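Local coordinates for protein retinol dehydratase (Spodoptera frugiperda, PDB 1FMJ) that probably converts retinol to anhydroretinol, using a sulfotransferase fold that binds adenosine 3',5'-diphosphate beside the retinol pocket, at residues Ile111-Pro114 with Glu115-Glu118; Glu133-Leu136 with Gly137-Tyr141; Ala184-Pro187 with Arg188-Ala191; Leu246-Glu249 with Asp250-Asp254. All coordinates share one frame; numbering follows the deposited sequence.

Contact 1 (Ile111-Pro114 with Glu115-Glu118). With CA (calcium ion), chain F.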
loop_
_atom_site.group_PDB
_atom_site.type_symbol
_atom_site.label_atom_id
_atom_site.label_comp_id
_atom_site.label_asym_id
_atom_site.label_seq_id
_atom_site.Cartn_x
_atom_site.Cartn_y
_atom_site.Cartn_z
ATOM N N ILE A 111 -5.190 10.430 2.995
ATOM C CA ILE A 111 -5.375 10.990 1.661
ATOM C C ILE A 111 -6.527 11.982 1.625
ATOM O O ILE A 111 -6.699 12.715 0.652
ATOM C CB ILE A 111 -5.622 9.873 0.615
ATOM C CG1 ILE A 111 -5.492 10.440 -0.797
ATOM C CG2 ILE A 111 -6.988 9.253 0.822
ATOM C CD1 ILE A 111 -5.415 9.371 -1.874
ATOM N N TYR A 112 -7.299 12.026 2.702
ATOM C CA TYR A 112 -8.452 12.926 2.766
ATOM C C TYR A 112 -8.294 14.072 3.753
ATOM O O TYR A 112 -7.931 13.860 4.900
ATOM C CB TYR A 112 -9.707 12.131 3.127
ATOM C CG TYR A 112 -10.967 12.975 3.209
ATOM C CD1 TYR A 112 -11.439 13.660 2.088
ATOM C CD2 TYR A 112 -11.701 13.059 4.397
ATOM C CE1 TYR A 112 -12.614 14.406 2.141
ATOM C CE2 TYR A 112 -12.879 13.809 4.463
ATOM C CZ TYR A 112 -13.327 14.479 3.329
ATOM O OH TYR A 112 -14.473 15.233 3.371
ATOM N N ASP A 113 -8.602 15.282 3.299
ATOM C CA ASP A 113 -8.518 16.486 4.124
ATOM C C ASP A 113 -9.926 17.088 4.253
ATOM O O ASP A 113 -10.390 17.776 3.349
ATOM C CB ASP A 113 -7.576 17.483 3.446
ATOM C CG ASP A 113 -7.283 18.699 4.299
ATOM O OD1 ASP A 113 -6.358 19.450 3.929
ATOM O OD2 ASP A 113 -7.966 18.914 5.323
ATOM N N PRO A 114 -10.617 16.842 5.383
ATOM C CA PRO A 114 -11.976 17.361 5.611
ATOM C C PRO A 114 -12.152 18.842 5.286
ATOM O O PRO A 114 -13.197 19.264 4.774
ATOM C CB PRO A 114 -12.214 17.064 7.090
ATOM C CG PRO A 114 -11.421 15.819 7.314
ATOM C CD PRO A 114 -10.131 16.120 6.572
ATOM N N GLU A 115 -11.121 19.623 5.583
ATOM C CA GLU A 115 -11.135 21.059 5.338
ATOM C C GLU A 115 -11.338 21.371 3.855
ATOM O O GLU A 115 -11.743 22.479 3.495
ATOM C CB GLU A 115 -9.814 21.669 5.834
ATOM C CG GLU A 115 -9.793 23.196 5.901
ATOM C CD GLU A 115 -8.554 23.748 6.611
ATOM O OE1 GLU A 115 -8.431 24.986 6.711
ATOM O OE2 GLU A 115 -7.706 22.951 7.069
ATOM N N LYS A 116 -11.077 20.395 2.991
ATOM C CA LYS A 116 -11.220 20.613 1.554
ATOM C C LYS A 116 -12.284 19.728 0.912
ATOM O O LYS A 116 -12.251 19.468 -0.293
ATOM C CB LYS A 116 -9.874 20.376 0.873
ATOM C CG LYS A 116 -8.750 21.178 1.479
ATOM C CD LYS A 116 -7.434 20.934 0.763
ATOM C CE LYS A 116 -6.314 21.713 1.437
ATOM N NZ LYS A 116 -5.027 21.609 0.698
ATOM N N GLN A 117 -13.236 19.281 1.719
ATOM C CA GLN A 117 -14.296 18.412 1.238
ATOM C C GLN A 117 -14.929 18.857 -0.080
ATOM O O GLN A 117 -15.217 18.034 -0.940
ATOM C CB GLN A 117 -15.380 18.267 2.311
ATOM C CG GLN A 117 -16.607 17.497 1.837
ATOM C CD GLN A 117 -17.606 17.227 2.946
ATOM O OE1 GLN A 117 -18.765 16.905 2.686
ATOM N NE2 GLN A 117 -17.158 17.344 4.190
ATOM N N GLU A 118 -15.133 20.158 -0.245
ATOM C CA GLU A 118 -15.758 20.672 -1.465
ATOM C C GLU A 118 -14.908 20.523 -2.720
ATOM O O GLU A 118 -15.438 20.453 -3.825
ATOM C CB GLU A 118 -16.126 22.159 -1.305
ATOM C CG GLU A 118 -17.160 22.470 -0.227
ATOM C CD GLU A 118 -16.566 22.582 1.170
ATOM O OE1 GLU A 118 -17.312 22.965 2.096
ATOM O OE2 GLU A 118 -15.360 22.295 1.345
HETATM CA CA CA F . -17.343 20.885 -5.312
HETATM O O HOH W 1 -5.732 21.737 5.081
HETATM O O HOH W 2 -15.754 18.985 5.810
#
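Asp113 and Lys116 close a type I beta turn in the loop between strand 104-105 and helix 132-142. The backbone carries the turn: Lys116 N donates to Asp113 O at 2.7 Å. A second turn follows at once, with Gln117 N bonded to Pro114 O at 3.1 Å. Asp113 adds an Asx turn. Its CG lies anti to the backbone N (chi1 -173°), and this brings OD2 to Glu115 N at 3.2 Å. The N-H reaches OD2 from above the carboxylate plane. The tight part is on the inner side. There Tyr112 OH sits 3.3 Å from Gln117 CB, and the ring and amide planes are about 50° apart. Tyr112 is buried and also touches retinol, while Gln117 leans on Leu136 and Leu139 of helix 132-142. The side of Asp113 and Glu115 is loose and wet. A water bridges Asp113 OD1 and Glu115 OE2, which would ease the approach of the two carboxylates. The Lys116 chain runs extended past Asp113, with CE 3.4 Å from OD1, but NZ goes on to bond Pro32 O. At the Gln117 end another water accepts weakly from Gln117 NE2 and donates to Pro114 O. Beyond the turns the chain reaches the calcium ion, which Asn121 and Asp122 also bind. Here the ligand is a backbone oxygen, Glu118 O, 2.5 Å from the metal.

Contact 2 (Glu133-Leu136 with Gly137-Tyr141)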
loop_
_atom_site.group_PDB
_atom_site.type_symbol
_atom_site.label_atom_id
_atom_site.label_comp_id
_atom_site.label_asym_id
_atom_site.label_seq_id
_atom_site.Cartn_x
_atom_site.Cartn_y
_atom_site.Cartn_z
ATOM N N GLU A 133 -24.909 9.555 -1.244
ATOM C CA GLU A 133 -25.055 8.842 0.015
ATOM C C GLU A 133 -23.807 8.003 0.316
ATOM O O GLU A 133 -23.254 8.059 1.415
ATOM C CB GLU A 133 -26.289 7.937 -0.025
ATOM C CG GLU A 133 -26.550 7.211 1.283
ATOM C CD GLU A 133 -27.675 6.185 1.188
ATOM O OE1 GLU A 133 -28.021 5.591 2.234
ATOM O OE2 GLU A 133 -28.204 5.965 0.071
ATOM N N ARG A 134 -23.358 7.228 -0.664
ATOM C CA ARG A 134 -22.181 6.394 -0.460
ATOM C C ARG A 134 -20.908 7.232 -0.479
ATOM O O ARG A 134 -19.996 7.018 0.324
ATOM C CB ARG A 134 -22.101 5.315 -1.537
ATOM C CG ARG A 134 -23.289 4.378 -1.568
ATOM C CD ARG A 134 -23.041 3.274 -2.575
ATOM N NE ARG A 134 -21.893 2.456 -2.190
ATOM C CZ ARG A 134 -21.282 1.594 -2.997
ATOM N NH1 ARG A 134 -21.704 1.433 -4.246
ATOM N NH2 ARG A 134 -20.247 0.887 -2.553
ATOM N N TYR A 135 -20.854 8.190 -1.394
ATOM C CA TYR A 135 -19.695 9.063 -1.515
ATOM C C TYR A 135 -19.408 9.759 -0.189
ATOM O O TYR A 135 -18.269 9.795 0.271
ATOM C CB TYR A 135 -19.948 10.107 -2.602
ATOM C CG TYR A 135 -18.828 11.101 -2.775
ATOM C CD1 TYR A 135 -17.597 10.710 -3.296
ATOM C CD2 TYR A 135 -19.000 12.436 -2.421
ATOM C CE1 TYR A 135 -16.567 11.623 -3.462
ATOM C CE2 TYR A 135 -17.976 13.358 -2.583
ATOM C CZ TYR A 135 -16.764 12.945 -3.105
ATOM O OH TYR A 135 -15.754 13.861 -3.281
ATOM N N LEU A 136 -20.455 10.309 0.419
ATOM C CA LEU A 136 -20.331 11.007 1.691
ATOM C C LEU A 136 -19.987 10.042 2.823
ATOM O O LEU A 136 -19.263 10.402 3.747
ATOM C CB LEU A 136 -21.634 11.750 2.011
ATOM C CG LEU A 136 -22.016 12.842 1.015
ATOM C CD1 LEU A 136 -23.385 13.400 1.366
ATOM C CD2 LEU A 136 -20.959 13.942 1.033
ATOM N N GLY A 137 -20.528 8.826 2.759
ATOM C CA GLY A 137 -20.227 7.836 3.779
ATOM C C GLY A 137 -18.751 7.489 3.677
ATOM O O GLY A 137 -18.096 7.190 4.668
ATOM N N LEU A 138 -18.226 7.553 2.458
ATOM C CA LEU A 138 -16.821 7.262 2.193
ATOM C C LEU A 138 -15.951 8.367 2.793
ATOM O O LEU A 138 -14.921 8.100 3.417
ATOM C CB LEU A 138 -16.601 7.180 0.682
ATOM C CG LEU A 138 -15.588 6.188 0.119
ATOM C CD1 LEU A 138 -15.581 4.897 0.939
ATOM C CD2 LEU A 138 -15.969 5.901 -1.340
ATOM N N LEU A 139 -16.371 9.610 2.599
ATOM C CA LEU A 139 -15.630 10.738 3.133
ATOM C C LEU A 139 -15.615 10.733 4.659
ATOM O O LEU A 139 -14.613 11.090 5.268
ATOM C CB LEU A 139 -16.227 12.058 2.637
ATOM C CG LEU A 139 -16.216 12.282 1.124
ATOM C CD1 LEU A 139 -16.637 13.709 0.815
ATOM C CD2 LEU A 139 -14.834 12.026 0.577
ATOM N N GLU A 140 -16.716 10.317 5.276
ATOM C CA GLU A 140 -16.791 10.311 6.734
ATOM C C GLU A 140 -15.864 9.279 7.375
ATOM O O GLU A 140 -15.180 9.568 8.356
ATOM C CB GLU A 140 -18.229 10.061 7.194
ATOM C CG GLU A 140 -18.461 10.424 8.650
ATOM C CD GLU A 140 -19.835 10.031 9.142
ATOM O OE1 GLU A 140 -20.829 10.288 8.423
ATOM O OE2 GLU A 140 -19.920 9.472 10.256
ATOM N N TYR A 141 -15.858 8.070 6.831
ATOM C CA TYR A 141 -15.004 7.012 7.353
ATOM C C TYR A 141 -13.558 7.438 7.197
ATOM O O TYR A 141 -12.737 7.227 8.084
ATOM C CB TYR A 141 -15.224 5.720 6.571
ATOM C CG TYR A 141 -14.361 4.562 7.034
ATOM C CD1 TYR A 141 -14.739 3.783 8.130
ATOM C CD2 TYR A 141 -13.173 4.243 6.374
ATOM C CE1 TYR A 141 -13.957 2.711 8.558
ATOM C CE2 TYR A 141 -12.380 3.172 6.795
ATOM C CZ TYR A 141 -12.781 2.412 7.887
ATOM O OH TYR A 141 -12.016 1.349 8.311
#
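The Tyr135 ring has Leu139 over one face. Leu139 CG stands 4.2 Å above the ring plane of Tyr135 and is displaced toward the rim. The closest touch is at that rim, where Leu139 CD1 lies 3.7 Å from Tyr135 CE2. CD1 also borders CZ, so the methyl lies over the CE2-CZ side of the ring. The two side chains meet at a slant, one helical turn apart. Tyr135 gets there with its CG anti to the backbone N (chi1 178°), while Leu139 CG stays beside its own N. Leu136 gives a looser flank: its CD2 is 4.3 Å from Leu139 CD1. Tyr135 also touches Tyr120, and Leu139 touches retinol. The backbone keeps these side chains in step. Leu139 N donates to Tyr135 O at 3.0 Å, and Leu138 N to Arg134 O at 2.8 Å. Gly137 N and Glu140 N make the same i to i-4 bond, to Glu133 O and Leu136 O. Leu138 faces another part of the fold and packs on Tyr298 and Ile303. Arg134 is anchored there too, by a salt bridge to Glu300 and a bond to Asp297 O. Glu133, Gly137 and Glu140 are exposed. Tyr135 and Leu139 are thus an i to i+4 side-chain pair on alpha helix 132-142, with Leu139 lining part of the retinol pocket.

Contact 3 (Ala184-Pro187 with Arg188-Ala191). With A3P (adenosine-3'-5'-diphosphate), chain G.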
loop_
_atom_site.group_PDB
_atom_site.type_symbol
_atom_site.label_atom_id
_atom_site.label_comp_id
_atom_site.label_asym_id
_atom_site.label_seq_id
_atom_site.Cartn_x
_atom_site.Cartn_y
_atom_site.Cartn_z
ATOM N N ALA A 184 7.696 -6.573 -0.808
ATOM C CA ALA A 184 8.554 -5.705 -1.608
ATOM C C ALA A 184 8.421 -6.189 -3.045
ATOM O O ALA A 184 8.108 -7.352 -3.292
ATOM C CB ALA A 184 10.004 -5.796 -1.153
ATOM N N ARG A 185 8.657 -5.294 -3.990
ATOM C CA ARG A 185 8.530 -5.623 -5.401
ATOM C C ARG A 185 9.479 -4.723 -6.182
ATOM O O ARG A 185 9.772 -3.610 -5.751
ATOM C CB ARG A 185 7.085 -5.362 -5.842
ATOM C CG ARG A 185 6.755 -5.755 -7.278
ATOM C CD ARG A 185 5.337 -5.320 -7.637
ATOM N NE ARG A 185 4.971 -5.757 -8.982
ATOM C CZ ARG A 185 3.831 -5.453 -9.593
ATOM N NH1 ARG A 185 2.915 -4.699 -8.986
ATOM N NH2 ARG A 185 3.608 -5.915 -10.819
ATOM N N ASP A 186 9.963 -5.209 -7.321
ATOM C CA ASP A 186 10.870 -4.431 -8.167
ATOM C C ASP A 186 10.281 -3.023 -8.235
ATOM O O ASP A 186 9.126 -2.860 -8.609
ATOM C CB ASP A 186 10.911 -5.043 -9.568
ATOM C CG ASP A 186 11.956 -4.411 -10.461
ATOM O OD1 ASP A 186 12.038 -3.162 -10.532
ATOM O OD2 ASP A 186 12.699 -5.181 -11.099
ATOM N N PRO A 187 11.071 -1.993 -7.888
ATOM C CA PRO A 187 10.651 -0.586 -7.890
ATOM C C PRO A 187 10.087 -0.088 -9.223
ATOM O O PRO A 187 9.193 0.764 -9.259
ATOM C CB PRO A 187 11.931 0.170 -7.521
ATOM C CG PRO A 187 12.805 -0.849 -6.899
ATOM C CD PRO A 187 12.520 -2.099 -7.645
ATOM N N ARG A 188 10.623 -0.603 -10.320
ATOM C CA ARG A 188 10.176 -0.170 -11.635
ATOM C C ARG A 188 8.736 -0.570 -11.943
ATOM O O ARG A 188 7.983 0.224 -12.507
ATOM C CB ARG A 188 11.157 -0.675 -12.690
ATOM C CG ARG A 188 12.514 0.008 -12.546
ATOM C CD ARG A 188 13.619 -0.740 -13.253
ATOM N NE ARG A 188 13.785 -2.075 -12.707
ATOM C CZ ARG A 188 14.781 -2.890 -13.028
ATOM N NH1 ARG A 188 15.701 -2.498 -13.896
ATOM N NH2 ARG A 188 14.853 -4.094 -12.477
ATOM N N ASP A 189 8.349 -1.782 -11.552
ATOM C CA ASP A 189 6.980 -2.257 -11.755
ATOM C C ASP A 189 6.041 -1.591 -10.745
ATOM O O ASP A 189 4.853 -1.408 -11.005
ATOM C CB ASP A 189 6.901 -3.777 -11.585
ATOM C CG ASP A 189 7.553 -4.520 -12.723
ATOM O OD1 ASP A 189 7.452 -4.032 -13.870
ATOM O OD2 ASP A 189 8.144 -5.601 -12.476
ATOM N N VAL A 190 6.581 -1.273 -9.573
ATOM C CA VAL A 190 5.826 -0.596 -8.529
ATOM C C VAL A 190 5.458 0.792 -9.060
ATOM O O VAL A 190 4.343 1.281 -8.855
ATOM C CB VAL A 190 6.683 -0.430 -7.232
ATOM C CG1 VAL A 190 5.989 0.497 -6.261
ATOM C CG2 VAL A 190 6.916 -1.786 -6.571
ATOM N N ALA A 191 6.409 1.424 -9.740
ATOM C CA ALA A 191 6.193 2.756 -10.297
ATOM C C ALA A 191 5.079 2.690 -11.341
ATOM O O ALA A 191 4.168 3.514 -11.334
ATOM C CB ALA A 191 7.479 3.281 -10.926
HETATM P P1 A3P G . -0.048 -4.522 -11.339
HETATM O O1P A3P G . -0.459 -3.108 -11.364
HETATM O O2P A3P G . -1.008 -5.379 -12.066
HETATM O O3P A3P G . 1.296 -4.678 -11.916
HETATM P P2 A3P G . -1.179 -3.900 -3.864
HETATM O O4P A3P G . -2.204 -4.872 -3.452
HETATM O O5P A3P G . -0.100 -3.819 -2.857
HETATM O O6P A3P G . -1.808 -2.565 -4.081
HETATM O "O5'" A3P G . -0.539 -4.379 -5.227
HETATM C "C5'" A3P G . -1.315 -4.532 -6.404
HETATM C "C4'" A3P G . -0.525 -5.266 -7.491
HETATM O "O4'" A3P G . -0.689 -6.696 -7.272
HETATM C "C3'" A3P G . -1.075 -5.005 -8.894
HETATM O "O3'" A3P G . 0.029 -5.012 -9.829
HETATM C "C2'" A3P G . -2.089 -6.123 -9.027
HETATM O "O2'" A3P G . -2.645 -6.375 -10.314
HETATM C "C1'" A3P G . -1.301 -7.277 -8.429
HETATM N N9 A3P G . -2.155 -8.406 -8.039
HETATM C C8 A3P G . -3.333 -8.410 -7.309
HETATM N N7 A3P G . -3.864 -9.589 -7.124
HETATM C C5 A3P G . -2.984 -10.444 -7.774
HETATM C C6 A3P G . -2.954 -11.869 -7.966
HETATM N N6 A3P G . -3.890 -12.693 -7.484
HETATM N N1 A3P G . -1.894 -12.415 -8.688
HETATM C C2 A3P G . -0.911 -11.605 -9.199
HETATM N N3 A3P G . -0.832 -10.244 -9.085
HETATM C C4 A3P G . -1.907 -9.726 -8.356
HETATM O O HOH W 3 7.099 -6.968 -10.304
#
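Asp186 turns its CG anti to the backbone N (chi1 -173°), which carries the carboxylate forward to the first turn of helix 187-200. Arg188 bends at chi3 (-61°) and brings its guanidinium back to meet it. The loop follows strand 179-184 and leads into that helix. The two groups form a side-on, two-pronged salt bridge. Arg188 NE reaches Asp186 OD1 at 3.0 Å, and Arg188 NH2 reaches Asp186 OD2 at 2.8 Å. Both oxygens use their syn lone pairs, and the planes are only 22° apart. Asp186 is also the N-cap: its OD1 takes Arg188 N at 2.9 Å on the anti side. OD1 therefore accepts from two donors of one residue. The Asp186 carbonyl oxygen takes Val190 N at 3.2 Å. Val190 CG2 packs against Arg185 CB at 3.7 Å, and the two side chains slide past each other in opposite directions. The extended Arg185 chain crosses Asp189 at about a right angle, and Asp189 CB lies over one face of its guanidinium. A water joins Arg185 NE to Asp189 OD2. Asp189 is itself held by Gly317 N and Trp319 N. At the far end of the Arg185 chain, NH2 donates to O3P of the 3'-phosphate of adenosine 3',5'-diphosphate at 2.8 Å, and NH1 to its O3' at 3.0 Å. Ser193 also bonds this nucleotide; an arginine and a serine bind the 3'-phosphate in sulfotransferases. The chemistry implies two tasks: Asp186 ties down the helix start, while Arg185 offers its charge to the phosphate. The water link would help fix that guanidinium's rotation.

Contact 4 (Leu246-Glu249 with Asp250-Asp254). With HG (mercury (II) ion), chain C; A3P (adenosine-3'-5'-diphosphate), chain G.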
loop_
_atom_site.group_PDB
_atom_site.type_symbol
_atom_site.label_atom_id
_atom_site.label_comp_id
_atom_site.label_asym_id
_atom_site.label_seq_id
_atom_site.Cartn_x
_atom_site.Cartn_y
_atom_site.Cartn_z
ATOM N N LEU A 246 8.789 -10.742 2.111
ATOM C CA LEU A 246 8.565 -11.510 0.899
ATOM C C LEU A 246 8.670 -10.612 -0.323
ATOM O O LEU A 246 8.541 -9.391 -0.226
ATOM C CB LEU A 246 7.177 -12.161 0.922
ATOM C CG LEU A 246 6.838 -13.107 2.074
ATOM C CD1 LEU A 246 5.408 -13.592 1.918
ATOM C CD2 LEU A 246 7.820 -14.292 2.079
ATOM N N PHE A 247 8.907 -11.225 -1.477
ATOM C CA PHE A 247 9.003 -10.484 -2.725
ATOM C C PHE A 247 7.840 -10.871 -3.626
ATOM O O PHE A 247 7.556 -12.053 -3.815
ATOM C CB PHE A 247 10.322 -10.777 -3.445
ATOM C CG PHE A 247 11.526 -10.165 -2.785
ATOM C CD1 PHE A 247 12.349 -10.926 -1.970
ATOM C CD2 PHE A 247 11.835 -8.825 -2.983
ATOM C CE1 PHE A 247 13.468 -10.363 -1.362
ATOM C CE2 PHE A 247 12.949 -8.254 -2.379
ATOM C CZ PHE A 247 13.766 -9.024 -1.568
ATOM N N TYR A 248 7.174 -9.866 -4.184
ATOM C CA TYR A 248 6.032 -10.091 -5.062
ATOM C C TYR A 248 6.369 -11.061 -6.193
ATOM O O TYR A 248 5.538 -11.868 -6.602
ATOM C CB TYR A 248 5.571 -8.758 -5.641
ATOM C CG TYR A 248 4.546 -8.884 -6.744
ATOM C CD1 TYR A 248 3.224 -9.236 -6.468
ATOM C CD2 TYR A 248 4.903 -8.658 -8.066
ATOM C CE1 TYR A 248 2.282 -9.354 -7.495
ATOM C CE2 TYR A 248 3.977 -8.772 -9.090
ATOM C CZ TYR A 248 2.675 -9.117 -8.802
ATOM O OH TYR A 248 1.770 -9.202 -9.834
ATOM N N GLU A 249 7.588 -10.975 -6.700
ATOM C CA GLU A 249 8.010 -11.849 -7.779
ATOM C C GLU A 249 7.925 -13.330 -7.388
ATOM O O GLU A 249 7.505 -14.167 -8.193
ATOM C CB GLU A 249 9.436 -11.501 -8.214
ATOM C CG GLU A 249 9.583 -10.168 -8.960
ATOM C CD GLU A 249 9.435 -8.940 -8.073
ATOM O OE1 GLU A 249 9.643 -9.049 -6.846
ATOM O OE2 GLU A 249 9.133 -7.854 -8.612
ATOM N N ASP A 250 8.309 -13.655 -6.158
ATOM C CA ASP A 250 8.261 -15.041 -5.718
ATOM C C ASP A 250 6.849 -15.611 -5.707
ATOM O O ASP A 250 6.670 -16.817 -5.854
ATOM C CB ASP A 250 8.923 -15.194 -4.346
ATOM C CG ASP A 250 10.432 -14.990 -4.412
ATOM O OD1 ASP A 250 11.042 -15.435 -5.410
ATOM O OD2 ASP A 250 11.011 -14.400 -3.476
ATOM N N TYR A 251 5.853 -14.742 -5.547
ATOM C CA TYR A 251 4.452 -15.159 -5.560
ATOM C C TYR A 251 4.114 -15.724 -6.942
ATOM O O TYR A 251 3.345 -16.675 -7.066
ATOM C CB TYR A 251 3.529 -13.960 -5.298
ATOM C CG TYR A 251 3.229 -13.636 -3.844
ATOM C CD1 TYR A 251 2.665 -12.407 -3.499
ATOM C CD2 TYR A 251 3.469 -14.560 -2.824
ATOM C CE1 TYR A 251 2.346 -12.100 -2.182
ATOM C CE2 TYR A 251 3.146 -14.259 -1.485
ATOM C CZ TYR A 251 2.586 -13.025 -1.179
ATOM O OH TYR A 251 2.262 -12.707 0.116
ATOM N N LEU A 252 4.689 -15.106 -7.974
ATOM C CA LEU A 252 4.462 -15.505 -9.359
ATOM C C LEU A 252 5.309 -16.704 -9.775
ATOM O O LEU A 252 4.955 -17.423 -10.715
ATOM C CB LEU A 252 4.764 -14.331 -10.300
ATOM C CG LEU A 252 4.120 -12.982 -9.974
ATOM C CD1 LEU A 252 4.512 -11.968 -11.042
ATOM C CD2 LEU A 252 2.609 -13.133 -9.904
ATOM N N LYS A 253 6.433 -16.919 -9.099
ATOM C CA LYS A 253 7.275 -18.050 -9.455
ATOM C C LYS A 253 6.804 -19.321 -8.747
ATOM O O LYS A 253 6.695 -20.379 -9.372
ATOM C CB LYS A 253 8.743 -17.774 -9.113
ATOM C CG LYS A 253 9.688 -18.837 -9.672
ATOM C CD LYS A 253 11.080 -18.783 -9.052
ATOM C CE LYS A 253 11.918 -19.980 -9.497
ATOM N NZ LYS A 253 13.176 -20.112 -8.710
ATOM N N ASP A 254 6.507 -19.215 -7.453
ATOM C CA ASP A 254 6.056 -20.372 -6.683
ATOM C C ASP A 254 5.129 -19.959 -5.535
ATOM O O ASP A 254 5.554 -19.890 -4.381
ATOM C CB ASP A 254 7.271 -21.118 -6.113
ATOM C CG ASP A 254 6.939 -22.531 -5.672
ATOM O OD1 ASP A 254 5.786 -22.784 -5.271
ATOM O OD2 ASP A 254 7.840 -23.392 -5.716
HETATM HG HG HG C . 7.591 -18.695 -2.925
HETATM P P1 A3P G . -0.048 -4.522 -11.339
HETATM O O1P A3P G . -0.459 -3.108 -11.364
HETATM O O2P A3P G . -1.008 -5.379 -12.066
HETATM O O3P A3P G . 1.296 -4.678 -11.916
HETATM P P2 A3P G . -1.179 -3.900 -3.864
HETATM O O4P A3P G . -2.204 -4.872 -3.452
HETATM O O5P A3P G . -0.100 -3.819 -2.857
HETATM O O6P A3P G . -1.808 -2.565 -4.081
HETATM O "O5'" A3P G . -0.539 -4.379 -5.227
HETATM C "C5'" A3P G . -1.315 -4.532 -6.404
HETATM C "C4'" A3P G . -0.525 -5.266 -7.491
HETATM O "O4'" A3P G . -0.689 -6.696 -7.272
HETATM C "C3'" A3P G . -1.075 -5.005 -8.894
HETATM O "O3'" A3P G . 0.029 -5.012 -9.829
HETATM C "C2'" A3P G . -2.089 -6.123 -9.027
HETATM O "O2'" A3P G . -2.645 -6.375 -10.314
HETATM C "C1'" A3P G . -1.301 -7.277 -8.429
HETATM N N9 A3P G . -2.155 -8.406 -8.039
HETATM C C8 A3P G . -3.333 -8.410 -7.309
HETATM N N7 A3P G . -3.864 -9.589 -7.124
HETATM C C5 A3P G . -2.984 -10.444 -7.774
HETATM C C6 A3P G . -2.954 -11.869 -7.966
HETATM N N6 A3P G . -3.890 -12.693 -7.484
HETATM N N1 A3P G . -1.894 -12.415 -8.688
HETATM C C2 A3P G . -0.911 -11.605 -9.199
HETATM N N3 A3P G . -0.832 -10.244 -9.085
HETATM C C4 A3P G . -1.907 -9.726 -8.356
HETATM O O HOH W 4 9.992 -13.792 -1.196
#
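Tyr248 and Leu252 meet just past the end of strand 243-247, an outer strand of the parallel sheet, where the chain turns straight into the short helix 248-253. Leu252 CG lies over one face of the Tyr248 ring, and Leu252 CD1 is 3.8 Å from Tyr248 CE2. The ring edge faces the nucleotide: Tyr248 OH donates to the adenine N3 of adenosine 3',5'-diphosphate at 2.9 Å. Tyr248 has its CG anti to the backbone N (chi1 170°), which swings the phenol out toward that base. Leu252 CD2 adds an apolar touch, 3.9 Å from adenine C2. Tyr251 turns another way. Its OH lies 3.7 Å from Leu246 CD1, the two side chains meeting at about a right angle, and the hydroxyl bonds to Thr79. Tyr251 CB also comes to 3.2 Å from Tyr248 O. Asp250 lies alongside Phe247, with OD2 at the edge of that ring. A water donates to Asp250 OD2 and accepts from Phe247 N, bridging helix and strand. The start of the helix is weakly bonded. Asp250 N to Phe247 O and Tyr251 N to Tyr248 O are weak i to i-3 bonds. Glu249 O is shared, taking Lys253 N at 3.1 Å and, weakly, Leu252 N. At the far end Asp254 leaves the helix and caps the next one through Gly257 N. Asp254 O lies 2.8 Å from a mercury ion of the derivative, which Cys258 also binds. This strand-to-helix junction forms part of the adenine pocket of a sulfotransferase fold.

Overall arrangement
The four contacts follow one another along the chain and fall into two pairs. Contacts 1 and 2, a loop and helix 132-142, have centres about 12 Å apart and touch at the retinol pocket. Contacts 3 and 4 are also about 12 Å apart and share the nucleotide. They lie at the C-terminal ends of strands 179-184 and 243-247, neighbours in the parallel sheet, and Ala184 probably bonds to the backbone of Leu246 and Tyr248. The pairs lie on opposite sides of the chain's centre, with centres 29 to 37 Å apart. One domain thus brings together part of the retinol pocket and part of the adenosine 3',5'-diphosphate site.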